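Local coordinates for Myo-inositol-1-phosphate synthase-related protein (Thermotoga maritima MSB8, PDB 3CIN) that is of undetermined function but belongs to the myo-inositol-1-phosphate synthase family and binds nicotinamide-adenine-dinucleotide and a magnesium ion, at residues A178-A183 with K210-V215; V149-K154 with E167-T172; K278-Y283 with N373-I378. All blocks are in the same frame, centred on the assembly; numbering follows the deposited sequence.

Contact 1. Residues A178-A183 with K210-V215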
ATOM      1  N   ALA A 178      44.857  -6.512   3.743  1.00 28.63           N
ATOM      2  CA  ALA A 178      45.717  -5.333   3.721  1.00 30.37           C
ATOM      3  C   ALA A 178      45.513  -4.386   4.928  1.00 29.54           C
ATOM      4  O   ALA A 178      46.493  -3.865   5.482  1.00 27.98           O
ATOM      5  CB  ALA A 178      45.544  -4.558   2.408  1.00 29.17           C
ATOM      6  N   ALA A 179      44.266  -4.200   5.351  1.00 26.66           N
ATOM      7  CA  ALA A 179      43.944  -3.343   6.484  1.00 26.77           C
ATOM      8  C   ALA A 179      44.588  -3.872   7.760  1.00 28.38           C
ATOM      9  O   ALA A 179      45.052  -3.063   8.584  1.00 28.86           O
ATOM     10  CB  ALA A 179      42.419  -3.107   6.639  1.00 27.88           C
ATOM     11  N   ALA A 180      44.626  -5.204   7.952  1.00 30.08           N
ATOM     12  CA  ALA A 180      45.249  -5.786   9.145  1.00 29.22           C
ATOM     13  C   ALA A 180      46.743  -5.538   9.083  1.00 27.09           C
ATOM     14  O   ALA A 180      47.364  -5.193  10.090  1.00 30.91           O
ATOM     15  CB  ALA A 180      44.991  -7.285   9.258  1.00 30.08           C
ATOM     16  N   LEU A 181      47.343  -5.726   7.899  1.00 28.93           N
ATOM     17  CA  LEU A 181      48.803  -5.532   7.787  1.00 28.56           C
ATOM     18  C   LEU A 181      49.137  -4.062   8.040  1.00 30.68           C
ATOM     19  O   LEU A 181      50.116  -3.743   8.759  1.00 29.80           O
ATOM     20  CB  LEU A 181      49.349  -6.007   6.439  1.00 30.29           C
ATOM     21  CG  LEU A 181      49.615  -7.514   6.342  1.00 33.29           C
ATOM     22  CD1 LEU A 181      48.485  -8.385   6.695  1.00 37.98           C
ATOM     23  CD2 LEU A 181      50.101  -7.894   4.953  1.00 35.42           C
ATOM     24  N   TYR A 182      48.315  -3.185   7.483  1.00 29.24           N
ATOM     25  CA  TYR A 182      48.448  -1.746   7.693  1.00 27.33           C
ATOM     26  C   TYR A 182      48.302  -1.381   9.165  1.00 28.60           C
ATOM     27  O   TYR A 182      49.129  -0.641   9.738  1.00 30.71           O
ATOM     28  CB  TYR A 182      47.452  -1.005   6.826  1.00 29.95           C
ATOM     29  CG  TYR A 182      47.282   0.452   7.248  1.00 29.29           C
ATOM     30  CD1 TYR A 182      48.295   1.402   7.036  1.00 28.72           C
ATOM     31  CD2 TYR A 182      46.127   0.885   7.899  1.00 34.36           C
ATOM     32  CE1 TYR A 182      48.146   2.691   7.426  1.00 27.81           C
ATOM     33  CE2 TYR A 182      45.966   2.212   8.276  1.00 30.28           C
ATOM     34  CZ  TYR A 182      46.976   3.110   8.053  1.00 29.80           C
ATOM     35  OH  TYR A 182      46.834   4.438   8.457  1.00 29.93           O
ATOM     36  N   ALA A 183      47.274  -1.921   9.809  1.00 28.57           N
ATOM     37  CA  ALA A 183      47.016  -1.686  11.237  1.00 29.20           C
ATOM     38  C   ALA A 183      48.177  -2.080  12.089  1.00 30.28           C
ATOM     39  O   ALA A 183      48.558  -1.352  13.049  1.00 27.30           O
ATOM     40  CB  ALA A 183      45.734  -2.433  11.703  1.00 31.06           C
ATOM     41  N   LYS A 210      42.197  -9.229  15.389  1.00 30.45           N
ATOM     42  CA  LYS A 210      42.521  -9.189  16.811  1.00 36.98           C
ATOM     43  C   LYS A 210      44.012  -9.224  16.957  1.00 37.15           C
ATOM     44  O   LYS A 210      44.566  -8.563  17.851  1.00 40.28           O
ATOM     45  CB  LYS A 210      41.956 -10.382  17.608  1.00 35.10           C
ATOM     46  CG  LYS A 210      40.462 -10.428  17.670  1.00 46.75           C
ATOM     47  CD  LYS A 210      39.997 -11.757  18.300  1.00 47.97           C
ATOM     48  CE  LYS A 210      38.596 -11.635  18.923  1.00 55.80           C
ATOM     49  NZ  LYS A 210      37.904 -12.966  19.173  1.00 58.18           N
ATOM     50  N   GLU A 211      44.665 -10.010  16.093  1.00 34.20           N
ATOM     51  CA  GLU A 211      46.115 -10.199  16.193  1.00 32.47           C
ATOM     52  C   GLU A 211      46.906  -9.040  15.646  1.00 32.85           C
ATOM     53  O   GLU A 211      48.113  -8.970  15.911  1.00 33.66           O
ATOM     54  CB  GLU A 211      46.554 -11.460  15.474  1.00 32.62           C
ATOM     55  CG  GLU A 211      46.163 -12.680  16.273  1.00 35.61           C
ATOM     56  CD  GLU A 211      46.255 -13.963  15.487  1.00 43.44           C
ATOM     57  OE1 GLU A 211      46.804 -13.921  14.362  1.00 45.16           O
ATOM     58  OE2 GLU A 211      45.775 -15.005  16.017  1.00 42.15           O
ATOM     59  N   ASN A 212      46.265  -8.162  14.849  1.00 31.16           N
ATOM     60  CA  ASN A 212      46.961  -7.119  14.129  1.00 27.24           C
ATOM     61  C   ASN A 212      46.536  -5.670  14.412  1.00 28.52           C
ATOM     62  O   ASN A 212      46.782  -4.755  13.613  1.00 31.18           O
ATOM     63  CB  ASN A 212      46.922  -7.443  12.643  1.00 28.72           C
ATOM     64  CG  ASN A 212      47.837  -8.582  12.292  1.00 29.46           C
ATOM     65  OD1 ASN A 212      49.077  -8.426  12.329  1.00 33.69           O
ATOM     66  ND2 ASN A 212      47.281  -9.757  12.107  1.00 32.72           N
ATOM     67  N   ASN A 213      45.912  -5.476  15.561  1.00 29.76           N
ATOM     68  CA  ASN A 213      45.491  -4.153  16.019  1.00 28.98           C
ATOM     69  C   ASN A 213      44.463  -3.501  15.100  1.00 28.55           C
ATOM     70  O   ASN A 213      44.499  -2.294  14.852  1.00 27.60           O
ATOM     71  CB  ASN A 213      46.685  -3.276  16.284  0.65 33.22           C
ATOM     72  CG  ASN A 213      47.489  -3.779  17.448  0.65 36.49           C
ATOM     73  OD1 ASN A 213      46.996  -4.597  18.235  0.65 34.47           O
ATOM     74  ND2 ASN A 213      48.724  -3.299  17.572  0.65 33.45           N
ATOM     75  N   LEU A 214      43.555  -4.324  14.598  1.00 28.20           N
ATOM     76  CA  LEU A 214      42.487  -3.854  13.757  1.00 27.50           C
ATOM     77  C   LEU A 214      41.099  -4.043  14.367  1.00 28.62           C
ATOM     78  O   LEU A 214      40.765  -5.126  14.859  1.00 29.22           O
ATOM     79  CB  LEU A 214      42.556  -4.528  12.369  1.00 31.11           C
ATOM     80  CG  LEU A 214      41.520  -4.068  11.332  1.00 30.46           C
ATOM     81  CD1 LEU A 214      41.831  -2.703  10.746  1.00 30.31           C
ATOM     82  CD2 LEU A 214      41.389  -5.108  10.202  1.00 32.50           C
ATOM     83  N   VAL A 215      40.328  -2.961  14.359  1.00 28.41           N
ATOM     84  CA  VAL A 215      38.906  -2.981  14.736  1.00 29.14           C
ATOM     85  C   VAL A 215      38.102  -3.185  13.456  1.00 29.95           C
ATOM     86  O   VAL A 215      38.324  -2.529  12.437  1.00 30.36           O
ATOM     87  CB  VAL A 215      38.455  -1.632  15.375  1.00 34.23           C
ATOM     88  CG1 VAL A 215      37.003  -1.735  15.865  1.00 32.46           C
ATOM     89  CG2 VAL A 215      39.339  -1.247  16.511  1.00 34.08           C
TER
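Ala-179 opens the contact by meeting the side chain of Leu-214, its CB lying 4.2 Å from Leu-214 CD1, while its carbonyl is engaged within the helix as the acceptor for the N-H of Ala-183. Ala-180 follows with two neighbours. Its backbone N sits 3.9 Å from Leu-214 CD2. CD1 of Leu-214 faces Ala-179 and Ala-183, CD2 faces Ala-180. Leu-214 sends CG anti to its own N (chi1 -177°), which carries both branches toward the helix. The other neighbour of Ala-180 is Asn-212, whose CB packs 3.4 Å from Ala-180 O and 3.9 Å from Ala-180 CB. Against Ala-180 the asparagine uses its aliphatic CB; its ND2 bonds Leu-208 O in helix 203-211. One turn beyond Ala-179, Ala-183 points its methyl at the turn between that helix and the strand. Ala-183 CB lies 3.2 Å from Asn-212 O and 3.4 Å from Asn-213 O, and reaches Leu-214 CB at 3.9 Å. The turn passes through a left-handed backbone conformation at Asn-213 (phi 63°) before Leu-214 enters strand 214-217. No hydrogen bond joins the two segments, so small side chains and close fit do the work, with the methyls of Ala-179, Ala-180 and Ala-183 facing the turn and strand. Ala-180 CA and Asn-212 CA are only 5.4 Å apart. Leu-208 adds to the packing beside Ala-180, and Phe-191 of strand 189-193 touches both Ala-179 and Leu-214. Strand 189-193, helix 203-211 and strand 214-217 form a beta-alpha-beta crossover characteristic of the Rossmann-like nucleotide-binding domain; here its last turn packs on the alanines of helix 171-186.

Contact 2. Residues V149-K154 with E167-T172; sequences VPFGNK and ERLTAT
Arg-168 grips the backbone carbonyl of Val-149 with both terminal nitrogens of its guanidinium. Arg-168 NH1 gives the shorter and straighter bond, 2.9 Å to Val-149 O with an N-H...O angle of 159°; Arg-168 NH2 reaches the same oxygen at 3.3 Å. Both nitrogens approach from one face of the carbonyl plane, while the oxygen itself stays in the plane of the guanidinium. Arg-168 NH2 also makes a weak bond, 3.0 Å long, to Pro-150 O. The side chain of Gln-173 is a further donor to Val-149 O, from helix 171-186. Water 1 bridges the backbones, accepting from Val-149 N and probably donating to Arg-168 O.

With its edge held by the carbonyls, the guanidinium lies flat on the ring of Phe-151, the planes only 11° apart and Arg-168 CZ 4.0 Å from the centroid of the Phe-151 ring. The overlap is offset: Phe-151 CE1 sits over the middle of the guanidinium, whereas NH2 stands above the rim of the ring. A bend at chi2 of Arg-168 (61°) brings the group back over the phenyl face. Val-149 CG1 touches Arg-168 NH2 at 3.6 Å, crossing the arginine at about a right angle. Leu-169 meets the ring at its edge, with CD2 3.6 Å from Phe-151 CZ, and helix 154-162 packs on the ring through Leu-157 and Ala-160. Next along the chain, Thr-170 caps helix 171-186 with its side chain, and Ala-171 touches the bound nicotinamide-adenine-dinucleotide.

The cation-pi stack thus joins the 149-154 loop to the lead-in of a helix whose first turn borders the dinucleotide pocket. Carbonyl dipoles at the edge and a pi face beneath would both favour a positive guanidinium, and together they fix its rotation.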
ATOM      1  N   VAL A 149      32.967 -16.238  -0.918  1.00 30.56           N
ATOM      2  CA  VAL A 149      32.849 -17.415  -0.071  1.00 29.52           C
ATOM      3  C   VAL A 149      33.792 -17.192   1.118  1.00 30.82           C
ATOM      4  O   VAL A 149      34.973 -16.958   0.916  1.00 27.96           O
ATOM      5  CB  VAL A 149      33.305 -18.677  -0.819  1.00 31.28           C
ATOM      6  CG1 VAL A 149      33.421 -19.888   0.152  1.00 29.47           C
ATOM      7  CG2 VAL A 149      32.376 -18.957  -2.020  1.00 32.31           C
ATOM      8  N   PRO A 150      33.272 -17.220   2.337  1.00 26.47           N
ATOM      9  CA  PRO A 150      34.157 -17.010   3.478  1.00 28.95           C
ATOM     10  C   PRO A 150      35.153 -18.159   3.694  1.00 26.68           C
ATOM     11  O   PRO A 150      35.021 -19.286   3.155  1.00 27.08           O
ATOM     12  CB  PRO A 150      33.182 -16.923   4.680  1.00 29.38           C
ATOM     13  CG  PRO A 150      32.092 -17.800   4.301  1.00 34.24           C
ATOM     14  CD  PRO A 150      31.909 -17.564   2.759  1.00 28.47           C
ATOM     15  N   PHE A 151      36.165 -17.844   4.508  1.00 29.98           N
ATOM     16  CA  PHE A 151      37.240 -18.777   4.849  1.00 26.33           C
ATOM     17  C   PHE A 151      36.976 -19.590   6.112  1.00 28.85           C
ATOM     18  O   PHE A 151      37.192 -20.787   6.134  1.00 32.53           O
ATOM     19  CB  PHE A 151      38.588 -18.068   4.947  1.00 28.81           C
ATOM     20  CG  PHE A 151      39.070 -17.570   3.633  1.00 27.02           C
ATOM     21  CD1 PHE A 151      39.703 -18.409   2.763  1.00 28.89           C
ATOM     22  CD2 PHE A 151      38.749 -16.313   3.206  1.00 32.28           C
ATOM     23  CE1 PHE A 151      40.102 -17.967   1.527  1.00 27.35           C
ATOM     24  CE2 PHE A 151      39.186 -15.873   1.983  1.00 28.67           C
ATOM     25  CZ  PHE A 151      39.836 -16.704   1.142  1.00 29.43           C
ATOM     26  N   GLY A 152      36.577 -18.940   7.186  1.00 29.83           N
ATOM     27  CA  GLY A 152      36.361 -19.634   8.437  1.00 29.63           C
ATOM     28  C   GLY A 152      37.638 -19.869   9.231  1.00 33.18           C
ATOM     29  O   GLY A 152      37.669 -19.613  10.435  1.00 35.65           O
ATOM     30  N   ASN A 153      38.675 -20.385   8.561  1.00 29.98           N
ATOM     31  CA  ASN A 153      39.976 -20.605   9.152  1.00 28.11           C
ATOM     32  C   ASN A 153      40.940 -19.612   8.552  1.00 29.48           C
ATOM     33  O   ASN A 153      41.066 -19.531   7.342  1.00 29.85           O
ATOM     34  CB  ASN A 153      40.494 -22.007   8.845  1.00 26.78           C
ATOM     35  CG  ASN A 153      39.756 -23.051   9.622  1.00 32.29           C
ATOM     36  OD1 ASN A 153      39.482 -22.838  10.806  1.00 32.51           O
ATOM     37  ND2 ASN A 153      39.341 -24.141   8.958  1.00 32.70           N
ATOM     38  N   LYS A 154      41.632 -18.882   9.415  1.00 31.73           N
ATOM     39  CA  LYS A 154      42.638 -17.922   8.988  1.00 30.66           C
ATOM     40  C   LYS A 154      43.694 -18.541   8.053  1.00 29.06           C
ATOM     41  O   LYS A 154      44.110 -17.896   7.088  1.00 30.50           O
ATOM     42  CB  LYS A 154      43.357 -17.377  10.225  1.00 31.38           C
ATOM     43  CG  LYS A 154      44.311 -16.292   9.876  1.00 35.01           C
ATOM     44  CD  LYS A 154      44.631 -15.451  11.069  1.00 35.78           C
ATOM     45  CE  LYS A 154      45.181 -16.231  12.212  1.00 38.37           C
ATOM     46  NZ  LYS A 154      46.618 -16.491  12.004  1.00 41.68           N
ATOM     47  N   GLU A 167      41.216 -16.471  -8.197  1.00 31.39           N
ATOM     48  CA  GLU A 167      39.889 -17.055  -8.389  1.00 30.48           C
ATOM     49  C   GLU A 167      39.168 -17.292  -7.068  1.00 31.35           C
ATOM     50  O   GLU A 167      37.928 -17.345  -7.038  1.00 37.89           O
ATOM     51  CB  GLU A 167      39.973 -18.394  -9.142  1.00 32.26           C
ATOM     52  N   ARG A 168      39.925 -17.424  -5.975  1.00 30.03           N
ATOM     53  CA  ARG A 168      39.322 -17.704  -4.638  1.00 30.08           C
ATOM     54  C   ARG A 168      38.846 -16.453  -3.872  1.00 31.65           C
ATOM     55  O   ARG A 168      37.949 -16.526  -3.049  1.00 29.58           O
ATOM     56  CB  ARG A 168      40.372 -18.437  -3.785  1.00 29.10           C
ATOM     57  CG  ARG A 168      39.944 -18.799  -2.366  1.00 32.21           C
ATOM     58  CD  ARG A 168      38.762 -19.725  -2.323  1.00 32.01           C
ATOM     59  NE  ARG A 168      38.220 -19.986  -0.988  1.00 33.03           N
ATOM     60  CZ  ARG A 168      37.375 -19.194  -0.339  1.00 29.77           C
ATOM     61  NH1 ARG A 168      36.969 -18.035  -0.862  1.00 32.82           N
ATOM     62  NH2 ARG A 168      36.929 -19.558   0.849  1.00 32.10           N
ATOM     63  N   LEU A 169      39.495 -15.322  -4.120  1.00 31.55           N
ATOM     64  CA  LEU A 169      39.364 -14.139  -3.298  1.00 31.62           C
ATOM     65  C   LEU A 169      38.480 -13.077  -3.936  1.00 33.10           C
ATOM     66  O   LEU A 169      38.359 -13.020  -5.163  1.00 32.58           O
ATOM     67  CB  LEU A 169      40.733 -13.546  -3.080  1.00 30.92           C
ATOM     68  CG  LEU A 169      41.581 -14.265  -2.024  1.00 28.78           C
ATOM     69  CD1 LEU A 169      43.052 -13.983  -2.250  1.00 28.14           C
ATOM     70  CD2 LEU A 169      41.153 -13.840  -0.622  1.00 30.22           C
ATOM     71  N   THR A 170      37.858 -12.261  -3.106  1.00 27.57           N
ATOM     72  CA  THR A 170      37.231 -11.038  -3.582  1.00 30.49           C
ATOM     73  C   THR A 170      38.063  -9.825  -3.155  1.00 28.80           C
ATOM     74  O   THR A 170      38.921  -9.888  -2.267  1.00 29.11           O
ATOM     75  CB  THR A 170      35.825 -10.868  -3.025  1.00 30.75           C
ATOM     76  OG1 THR A 170      35.884 -10.589  -1.623  1.00 31.50           O
ATOM     77  CG2 THR A 170      34.981 -12.120  -3.356  1.00 29.90           C
ATOM     78  N   ALA A 171      37.742  -8.681  -3.742  1.00 30.18           N
ATOM     79  CA  ALA A 171      38.485  -7.453  -3.430  1.00 28.84           C
ATOM     80  C   ALA A 171      38.376  -7.093  -1.958  1.00 28.90           C
ATOM     81  O   ALA A 171      39.360  -6.728  -1.337  1.00 29.34           O
ATOM     82  CB  ALA A 171      38.009  -6.285  -4.306  1.00 29.02           C
ATOM     83  N   THR A 172      37.182  -7.119  -1.403  1.00 29.09           N
ATOM     84  CA  THR A 172      36.971  -6.794   0.012  1.00 30.33           C
ATOM     85  C   THR A 172      37.800  -7.710   0.903  1.00 28.39           C
ATOM     86  O   THR A 172      38.379  -7.241   1.911  1.00 30.89           O
ATOM     87  CB  THR A 172      35.472  -6.932   0.383  1.00 31.74           C
ATOM     88  OG1 THR A 172      34.704  -5.974  -0.372  1.00 32.40           O
ATOM     89  CG2 THR A 172      35.265  -6.779   1.877  1.00 30.69           C
TER
HETATM   90  O   HOH W   1      35.627 -15.293  -1.851  1.00 24.10           O

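Contact 3. Residues K278-Y283 with N373-I378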
ATOM      1  N   LYS A 278      14.256 -15.645  11.599  1.00 32.17           N
ATOM      2  CA  LYS A 278      14.446 -16.550  12.699  1.00 29.94           C
ATOM      3  C   LYS A 278      15.148 -15.828  13.868  1.00 30.47           C
ATOM      4  O   LYS A 278      14.879 -16.153  15.030  1.00 32.33           O
ATOM      5  CB  LYS A 278      15.283 -17.768  12.317  1.00 31.71           C
ATOM      6  CG  LYS A 278      15.295 -18.789  13.418  1.00 37.68           C
ATOM      7  CD  LYS A 278      15.876 -20.075  12.919  1.00 44.28           C
ATOM      8  CE  LYS A 278      15.688 -21.201  13.908  1.00 43.97           C
ATOM      9  NZ  LYS A 278      16.521 -22.358  13.451  1.00 48.89           N
ATOM     10  N   ASP A 279      16.034 -14.883  13.553  1.00 35.29           N
ATOM     11  CA  ASP A 279      16.784 -14.158  14.583  1.00 33.85           C
ATOM     12  C   ASP A 279      15.782 -13.468  15.522  1.00 34.67           C
ATOM     13  O   ASP A 279      15.912 -13.513  16.741  1.00 34.53           O
ATOM     14  CB  ASP A 279      17.680 -13.079  13.982  1.00 36.06           C
ATOM     15  CG  ASP A 279      18.970 -13.627  13.345  1.00 42.01           C
ATOM     16  OD1 ASP A 279      19.189 -14.875  13.381  1.00 37.93           O
ATOM     17  OD2 ASP A 279      19.766 -12.785  12.835  1.00 42.01           O
ATOM     18  N   ILE A 280      14.799 -12.807  14.932  1.00 34.09           N
ATOM     19  CA  ILE A 280      13.867 -11.966  15.710  1.00 32.19           C
ATOM     20  C   ILE A 280      12.738 -12.809  16.275  1.00 34.29           C
ATOM     21  O   ILE A 280      12.397 -12.686  17.451  1.00 33.40           O
ATOM     22  CB  ILE A 280      13.295 -10.812  14.854  1.00 31.89           C
ATOM     23  CG1 ILE A 280      14.386  -9.792  14.461  1.00 29.12           C
ATOM     24  CG2 ILE A 280      12.103 -10.152  15.577  1.00 32.26           C
ATOM     25  CD1 ILE A 280      15.201  -9.217  15.650  1.00 37.36           C
ATOM     26  N   LEU A 281      12.136 -13.688  15.463  1.00 30.08           N
ATOM     27  CA  LEU A 281      11.009 -14.476  15.925  1.00 31.50           C
ATOM     28  C   LEU A 281      11.338 -15.724  16.766  1.00 31.47           C
ATOM     29  O   LEU A 281      10.524 -16.171  17.585  1.00 31.64           O
ATOM     30  CB  LEU A 281      10.161 -14.942  14.739  1.00 31.35           C
ATOM     31  CG  LEU A 281       9.513 -13.888  13.864  1.00 28.89           C
ATOM     32  CD1 LEU A 281       8.759 -14.576  12.715  1.00 27.13           C
ATOM     33  CD2 LEU A 281       8.577 -13.030  14.687  1.00 31.40           C
ATOM     34  N   GLY A 282      12.493 -16.302  16.490  1.00 32.57           N
ATOM     35  CA  GLY A 282      12.890 -17.567  17.102  1.00 35.91           C
ATOM     36  C   GLY A 282      12.441 -18.820  16.365  1.00 35.52           C
ATOM     37  O   GLY A 282      12.754 -19.924  16.778  1.00 35.04           O
ATOM     38  N   TYR A 283      11.660 -18.665  15.309  1.00 31.47           N
ATOM     39  CA  TYR A 283      11.206 -19.784  14.463  1.00 29.81           C
ATOM     40  C   TYR A 283      11.319 -19.257  13.010  1.00 29.59           C
ATOM     41  O   TYR A 283      11.239 -18.058  12.777  1.00 29.80           O
ATOM     42  CB  TYR A 283       9.803 -20.283  14.809  1.00 33.28           C
ATOM     43  CG  TYR A 283       8.731 -19.213  14.830  1.00 32.14           C
ATOM     44  CD1 TYR A 283       8.507 -18.439  15.969  1.00 31.19           C
ATOM     45  CD2 TYR A 283       7.955 -18.959  13.681  1.00 27.86           C
ATOM     46  CE1 TYR A 283       7.555 -17.422  15.952  1.00 32.53           C
ATOM     47  CE2 TYR A 283       7.016 -17.927  13.635  1.00 28.98           C
ATOM     48  CZ  TYR A 283       6.796 -17.192  14.794  1.00 32.97           C
ATOM     49  OH  TYR A 283       5.859 -16.193  14.745  1.00 29.56           O
ATOM     50  N   ASN A 373      21.091 -10.950  14.896  1.00 32.93           N
ATOM     51  CA  ASN A 373      20.295  -9.746  14.982  1.00 32.26           C
ATOM     52  C   ASN A 373      19.390  -9.792  16.245  1.00 33.12           C
ATOM     53  O   ASN A 373      18.869 -10.837  16.602  1.00 33.25           O
ATOM     54  CB  ASN A 373      19.423  -9.604  13.766  1.00 32.28           C
ATOM     55  CG  ASN A 373      20.162  -9.073  12.577  1.00 35.44           C
ATOM     56  OD1 ASN A 373      20.529  -7.879  12.517  1.00 40.78           O
ATOM     57  ND2 ASN A 373      20.366  -9.917  11.642  1.00 38.43           N
ATOM     58  N   ILE A 374      19.186  -8.610  16.829  1.00 31.78           N
ATOM     59  CA  ILE A 374      18.239  -8.363  17.934  1.00 30.94           C
ATOM     60  C   ILE A 374      17.331  -7.199  17.478  1.00 32.81           C
ATOM     61  O   ILE A 374      17.681  -6.490  16.545  1.00 32.05           O
ATOM     62  CB  ILE A 374      18.946  -8.034  19.259  1.00 33.52           C
ATOM     63  CG1 ILE A 374      19.919  -6.857  19.107  1.00 33.22           C
ATOM     64  CG2 ILE A 374      19.676  -9.284  19.766  1.00 33.04           C
ATOM     65  CD1 ILE A 374      20.484  -6.372  20.417  1.00 39.71           C
ATOM     66  N   PRO A 375      16.167  -7.002  18.143  1.00 28.99           N
ATOM     67  CA  PRO A 375      15.410  -5.792  17.843  1.00 30.44           C
ATOM     68  C   PRO A 375      16.275  -4.532  17.890  1.00 30.07           C
ATOM     69  O   PRO A 375      17.021  -4.328  18.812  1.00 28.78           O
ATOM     70  CB  PRO A 375      14.349  -5.765  18.930  1.00 28.56           C
ATOM     71  CG  PRO A 375      14.093  -7.206  19.126  1.00 31.62           C
ATOM     72  CD  PRO A 375      15.468  -7.798  19.150  1.00 31.51           C
ATOM     73  N   ARG A 376      16.144  -3.705  16.866  1.00 33.19           N
ATOM     74  CA  ARG A 376      17.070  -2.603  16.699  1.00 34.52           C
ATOM     75  C   ARG A 376      16.943  -1.479  17.736  1.00 32.73           C
ATOM     76  O   ARG A 376      17.919  -0.773  17.983  1.00 33.27           O
ATOM     77  CB  ARG A 376      16.994  -2.052  15.277  1.00 35.65           C
ATOM     78  CG  ARG A 376      18.365  -1.837  14.678  1.00 46.16           C
ATOM     79  CD  ARG A 376      18.359  -1.813  13.089  1.00 46.68           C
ATOM     80  NE  ARG A 376      18.386  -3.126  12.458  1.00 47.70           N
ATOM     81  CZ  ARG A 376      19.478  -3.865  12.304  1.00 53.62           C
ATOM     82  NH1 ARG A 376      20.637  -3.415  12.727  1.00 43.10           N
ATOM     83  NH2 ARG A 376      19.406  -5.056  11.725  1.00 57.42           N
ATOM     84  N   ILE A 377      15.790  -1.336  18.390  1.00 33.14           N
ATOM     85  CA  ILE A 377      15.666  -0.389  19.506  1.00 31.62           C
ATOM     86  C   ILE A 377      16.510  -0.829  20.687  1.00 30.03           C
ATOM     87  O   ILE A 377      17.143  -0.012  21.378  1.00 31.83           O
ATOM     88  CB  ILE A 377      14.140  -0.121  19.865  1.00 34.23           C
ATOM     89  CG1 ILE A 377      13.467   0.612  18.676  1.00 40.43           C
ATOM     90  CG2 ILE A 377      14.000   0.832  21.078  1.00 36.24           C
ATOM     91  CD1 ILE A 377      11.934   0.495  18.527  1.00 40.37           C
ATOM     92  N   ILE A 378      16.518  -2.140  20.959  1.00 28.80           N
ATOM     93  CA  ILE A 378      17.403  -2.694  21.985  1.00 28.45           C
ATOM     94  C   ILE A 378      18.885  -2.509  21.596  1.00 27.95           C
ATOM     95  O   ILE A 378      19.701  -2.042  22.411  1.00 31.05           O
ATOM     96  CB  ILE A 378      17.054  -4.157  22.251  1.00 27.66           C
ATOM     97  CG1 ILE A 378      15.610  -4.268  22.743  1.00 30.79           C
ATOM     98  CG2 ILE A 378      18.000  -4.771  23.277  1.00 29.38           C
ATOM     99  CD1 ILE A 378      15.172  -5.757  22.916  1.00 35.62           C
TER
HETATM  100  O   HOH W   2      17.062 -11.632  18.456  1.00 34.49           O
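Asp-279, Ile-280 and Asn-373 carry this junction, where the C-terminal end of helix 276-281, from the part of the chain that holds the four-stranded mixed sheet, meets the loop leading into the C-terminal helix 376-386. Asp-279 OD2 receives two N-H groups of Asn-373: the side-chain ND2 at 3.2 Å, nearly in line with the carboxylate C-O bond, and the backbone N at 3.1 Å, from well above the carboxylate plane. With CG beside the backbone N of Asn-373 (chi1 -79°), the amide ND2 comes to the same side as that N-H, and both can reach OD2. Ser-275 OG is a third partner of OD2, and Lys-364 O takes a bond from Asn-373 ND2, so each member of the pair has a further partner. Asn-373 also packs on Pro-366 of the magnesium site, and the Asp-279 side chain is about 7 Å from the ion. Beside these bonds, Ile-280 extends CD1 over the peptide link between Ile-374 and Pro-375, 3.5 Å from Pro-375 N, and touches proline CD. Trp-393 of a second subunit packs on Pro-375. Water 2 joins the two backbones, giving one hydrogen to Asp-279 O at 2.8 Å and the other to Asn-373 O at 2.7 Å.

From the N terminus, contact 2 comes first, closing a short loop of twelve residues that hold most of helix 154-162. Contact 1 then closes 26 residues carrying strand 189-193 and most of helix 203-211. Both use helix 171-186, contact 2 at its start and contact 1 further along, and they touch where Lys-154 and Glu-211 form a long, weak ion pair. Contact 3 spans 89 residues, including three strands of the mixed sheet, helix 328-348 and strand 353-354, which returns to the parallel sheet beside strand 214-217; it brings helix 276-281 to the lead-in of the C-terminal helix 376-386. The three follow in series without nesting or crossing.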